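Local coordinates for protein sulfurtransferase (Azotobacter vinelandii, PDB 1E0C) that probably transfers the outer sulfur of thiosulfate to cyanide as a two-domain rhodanese, by way of a persulfide carried on a cysteine, at residues R206-T209 and D210-G213; D29-S32 and A33-A37. One frame throughout, in Å; residues are numbered along the deposited sequence.

Contact 1: residues R206-T209 and D210-G213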
loop_
_atom_site.group_PDB
_atom_site.type_symbol
_atom_site.label_atom_id
_atom_site.label_comp_id
_atom_site.label_asym_id
_atom_site.label_seq_id
_atom_site.Cartn_x
_atom_site.Cartn_y
_atom_site.Cartn_z
ATOM N N ARG A 206 -10.550 10.011 -1.000
ATOM C CA ARG A 206 -9.749 10.144 0.216
ATOM C C ARG A 206 -10.184 9.030 1.186
ATOM O O ARG A 206 -11.253 8.445 1.009
ATOM C CB ARG A 206 -9.975 11.491 0.895
ATOM C CG ARG A 206 -9.363 12.686 0.150
ATOM C CD ARG A 206 -9.694 13.958 0.933
ATOM N NE ARG A 206 -9.103 15.147 0.338
ATOM C CZ ARG A 206 -9.446 15.706 -0.808
ATOM N NH1 ARG A 206 -10.397 15.225 -1.593
ATOM N NH2 ARG A 206 -8.788 16.811 -1.189
ATOM N N ILE A 207 -9.341 8.792 2.169
ATOM C CA ILE A 207 -9.679 7.834 3.236
ATOM C C ILE A 207 -10.845 8.428 4.029
ATOM O O ILE A 207 -10.819 9.634 4.288
ATOM C CB ILE A 207 -8.468 7.626 4.152
ATOM C CG1 ILE A 207 -7.347 6.906 3.381
ATOM C CG2 ILE A 207 -8.836 6.827 5.394
ATOM C CD1 ILE A 207 -5.970 7.168 3.953
ATOM N N ARG A 208 -11.893 7.651 4.273
ATOM C CA ARG A 208 -13.049 8.201 5.001
ATOM C C ARG A 208 -12.626 8.743 6.349
ATOM O O ARG A 208 -11.751 8.207 7.025
ATOM C CB ARG A 208 -14.129 7.132 5.155
ATOM C CG ARG A 208 -13.633 5.893 5.901
ATOM C CD ARG A 208 -14.629 4.752 5.669
ATOM N NE ARG A 208 -15.925 5.062 6.271
ATOM C CZ ARG A 208 -16.995 4.286 6.154
ATOM N NH1 ARG A 208 -16.945 3.191 5.412
ATOM N NH2 ARG A 208 -18.125 4.595 6.786
ATOM N N THR A 209 -13.228 9.869 6.779
ATOM C CA THR A 209 -12.744 10.488 8.008
ATOM C C THR A 209 -13.155 9.727 9.265
ATOM O O THR A 209 -12.524 9.925 10.311
ATOM C CB THR A 209 -13.220 11.953 8.130
ATOM O OG1 THR A 209 -14.649 11.965 8.068
ATOM C CG2 THR A 209 -12.653 12.769 6.973
ATOM N N ASP A 210 -14.140 8.860 9.140
ATOM C CA ASP A 210 -14.646 8.069 10.260
ATOM C C ASP A 210 -14.009 6.688 10.295
ATOM O O ASP A 210 -14.504 5.783 10.965
ATOM C CB ASP A 210 -16.170 7.907 10.140
ATOM C CG ASP A 210 -16.619 7.145 8.913
ATOM O OD1 ASP A 210 -16.047 7.324 7.806
ATOM O OD2 ASP A 210 -17.581 6.340 9.025
ATOM N N ILE A 211 -12.883 6.527 9.602
ATOM C CA ILE A 211 -12.263 5.210 9.474
ATOM C C ILE A 211 -11.942 4.552 10.801
ATOM O O ILE A 211 -12.141 3.340 10.947
ATOM C CB ILE A 211 -11.001 5.312 8.594
ATOM C CG1 ILE A 211 -10.425 3.925 8.286
ATOM C CG2 ILE A 211 -9.950 6.198 9.242
ATOM C CD1 ILE A 211 -11.346 3.095 7.401
ATOM N N ALA A 212 -11.420 5.288 11.781
ATOM C CA ALA A 212 -11.044 4.670 13.050
ATOM C C ALA A 212 -12.211 3.945 13.707
ATOM O O ALA A 212 -12.074 2.786 14.114
ATOM C CB ALA A 212 -10.416 5.674 13.993
ATOM N N GLY A 213 -13.342 4.623 13.842
ATOM C CA GLY A 213 -14.539 4.019 14.423
ATOM C C GLY A 213 -14.966 2.761 13.686
ATOM O O GLY A 213 -15.430 1.782 14.282
HETATM O O HOH W 1 -11.505 8.269 12.088
#
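Arg208 reaches forward along the turn to hold Asp210 side-on, NE and NH2 each taking one carboxylate oxygen. The bond from Arg208 NE to Asp210 OD1 is 2.7 Å long and nearly straight, with the oxygen in the guanidinium plane. Its companion, from Arg208 NH2 to Asp210 OD2 at 2.9 Å, is more bent (147° at the hydrogen) and uses the syn lone pair. Because the guanidinium and carboxylate planes are turned 41° apart, the pair is twisted rather than coplanar. A bend at chi3 (-65°) in the Arg208 chain brings NE round to the acid. The remaining nitrogen, NH1, donates to the carbonyl of Ala197, while Asp210 OD2 has a second cationic partner in Arg214, one turn further along the helix.

The backbone beneath forms a type I beta turn from Arg208 to Ile211, leading from strand 206-207 into helix 211-217 within the second rhodanese-like domain. Ile211 N closes it on Arg208 O at 3.3 Å. Although Asp210 stands at the N-cap position, its carboxylate makes no capping bond and faces Arg208 and Arg214 instead. A water serves the next amide: it accepts from Ala212 N at 3.0 Å and donates to Thr209 O at 2.6 Å.

With a methionine in place of Arg208, Asp210 would probably lose its two-nitrogen grip and lean on Arg214, and Ala197 O would lose a donor. Under the turn, Ile207 CG2 meets Ile211 CG2 at 4.1 Å, and both isoleucines rest on Ile242 of helix 235-245. Ile211 CB also lies 3.8 Å from Arg208 CG, its side chain crossing the aliphatic part of the arginine at about a right angle.

Contact 2: residues D29-S32 and A33-A37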
loop_
_atom_site.group_PDB
_atom_site.type_symbol
_atom_site.label_atom_id
_atom_site.label_comp_id
_atom_site.label_asym_id
_atom_site.label_seq_id
_atom_site.Cartn_x
_atom_site.Cartn_y
_atom_site.Cartn_z
ATOM N N ASP A 29 4.248 8.094 -8.726
ATOM C CA ASP A 29 2.948 7.916 -9.355
ATOM C C ASP A 29 2.755 6.445 -9.709
ATOM O O ASP A 29 3.552 5.883 -10.459
ATOM C CB ASP A 29 2.925 8.782 -10.616
ATOM C CG ASP A 29 1.764 8.625 -11.548
ATOM O OD1 ASP A 29 1.401 7.492 -11.910
ATOM O OD2 ASP A 29 1.225 9.664 -12.024
ATOM N N LEU A 30 1.727 5.811 -9.153
ATOM C CA LEU A 30 1.447 4.417 -9.516
ATOM C C LEU A 30 0.068 4.317 -10.149
ATOM O O LEU A 30 -0.799 3.548 -9.729
ATOM C CB LEU A 30 1.567 3.506 -8.288
ATOM C CG LEU A 30 2.931 3.495 -7.593
ATOM C CD1 LEU A 30 2.856 4.165 -6.232
ATOM C CD2 LEU A 30 3.464 2.068 -7.473
ATOM N N THR A 31 -0.164 5.156 -11.158
ATOM C CA THR A 31 -1.432 5.175 -11.881
ATOM C C THR A 31 -1.388 4.160 -13.017
ATOM O O THR A 31 -1.595 2.965 -12.800
ATOM C CB THR A 31 -1.785 6.568 -12.421
ATOM O OG1 THR A 31 -0.811 7.025 -13.375
ATOM C CG2 THR A 31 -1.874 7.584 -11.291
ATOM N N SER A 32 -1.082 4.618 -14.223
ATOM C CA SER A 32 -0.861 3.707 -15.350
ATOM C C SER A 32 -0.039 4.439 -16.410
ATOM O O SER A 32 0.058 5.665 -16.361
ATOM C CB SER A 32 -2.184 3.252 -15.973
ATOM O OG SER A 32 -2.877 4.370 -16.501
ATOM N N ALA A 33 0.558 3.693 -17.341
ATOM C CA ALA A 33 1.348 4.357 -18.385
ATOM C C ALA A 33 0.510 5.419 -19.087
ATOM O O ALA A 33 0.981 6.537 -19.298
ATOM C CB ALA A 33 1.876 3.332 -19.380
ATOM N N ALA A 34 -0.743 5.105 -19.389
ATOM C CA ALA A 34 -1.642 6.007 -20.080
ATOM C C ALA A 34 -1.993 7.233 -19.243
ATOM O O ALA A 34 -2.011 8.346 -19.755
ATOM C CB ALA A 34 -2.930 5.288 -20.477
ATOM N N ARG A 35 -2.321 7.011 -17.970
ATOM C CA ARG A 35 -2.699 8.117 -17.093
ATOM C C ARG A 35 -1.496 9.024 -16.844
ATOM O O ARG A 35 -1.630 10.241 -16.753
ATOM C CB ARG A 35 -3.205 7.568 -15.749
ATOM C CG ARG A 35 -3.634 8.642 -14.758
ATOM C CD ARG A 35 -4.742 9.511 -15.355
ATOM N NE ARG A 35 -4.208 10.815 -15.754
ATOM C CZ ARG A 35 -4.950 11.884 -16.013
ATOM N NH1 ARG A 35 -6.270 11.808 -15.923
ATOM N NH2 ARG A 35 -4.374 13.033 -16.351
ATOM N N TYR A 36 -0.334 8.406 -16.647
ATOM C CA TYR A 36 0.891 9.168 -16.401
ATOM C C TYR A 36 1.241 10.048 -17.605
ATOM O O TYR A 36 1.619 11.205 -17.430
ATOM C CB TYR A 36 2.059 8.230 -16.110
ATOM C CG TYR A 36 3.353 8.938 -15.779
ATOM C CD1 TYR A 36 3.542 9.523 -14.535
ATOM C CD2 TYR A 36 4.382 9.011 -16.715
ATOM C CE1 TYR A 36 4.731 10.142 -14.208
ATOM C CE2 TYR A 36 5.572 9.647 -16.393
ATOM C CZ TYR A 36 5.741 10.213 -15.155
ATOM O OH TYR A 36 6.921 10.835 -14.810
ATOM N N ALA A 37 1.059 9.513 -18.803
ATOM C CA ALA A 37 1.342 10.270 -20.022
ATOM C C ALA A 37 0.298 11.350 -20.259
ATOM O O ALA A 37 0.619 12.465 -20.678
ATOM C CB ALA A 37 1.407 9.331 -21.223
#
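Ser32 O accepts from Tyr36 N at 2.8 Å, nearly in line with the carbonyl bond, and so begins the hydrogen bonding of helix 33-38 as the chain turns out of strand 25-29. Ser32 is the N-cap: its OG takes the amide of Arg35 at 3.1 Å in a fairly straight bond (160°). A chi1 of 63° sets that hydroxyl between the backbone N and the carbonyl carbon, turned toward the first helical turn.

Asp29 shapes the approach to the cap. Its OD1 grips Thr31 twice, accepting from the backbone N at 2.9 Å, which makes an Asx turn, and from OG1 at 2.7 Å on the syn lone pair. Thr31 OG1, held in this way, also packs against the aliphatic start of Arg35, 3.4 Å from CB. The other oxygen, Asp29 OD2, lies at the edge of the Tyr36 ring and in its plane, 3.4 Å from CD1, so it faces the CD1 hydrogen rather than the pi face; the carboxylate itself is turned 88° to the ring.

Tyr36 reaches across to the chain leading into strand 45-46, where its OH bonds Ala44 O, and its ring stacks with His40 and meets Phe46. Arg35 bends away from the cap to bond Gly39 O, its side chain lying against Leu117 and Leu121 of helix 116-122. Thr31 touches Tyr87 of strand 83-87, placing the junction at the C-terminal end of strand 25-29, between strands 83-87 and 45-46 of the parallel sheet of the first rhodanese-like domain.

In the fold
Contacts 1 and 2 are both local N-terminal helix junctions, one in each rhodanese-like domain, with centres about 26 Å apart and no touch between them. Contact 1 lies at the surface, where a short antiparallel strand enters helix 211-217; charge dominates there, and a water takes up one of the first amides. Contact 2 is partly buried, at the end of strand 25-29 of the first domain's parallel sheet, and depends on neutral capping, an internally bonded aspartate and a tyrosine ring edge against the carboxylate. The two N-cap residues differ accordingly: Ser32 turns its hydroxyl to the helix, whereas Asp210 gives its carboxylate to arginines. Apolar contacts accompany both, with helix 235-245 behind 206-213 and helix 116-122 beside 29-37.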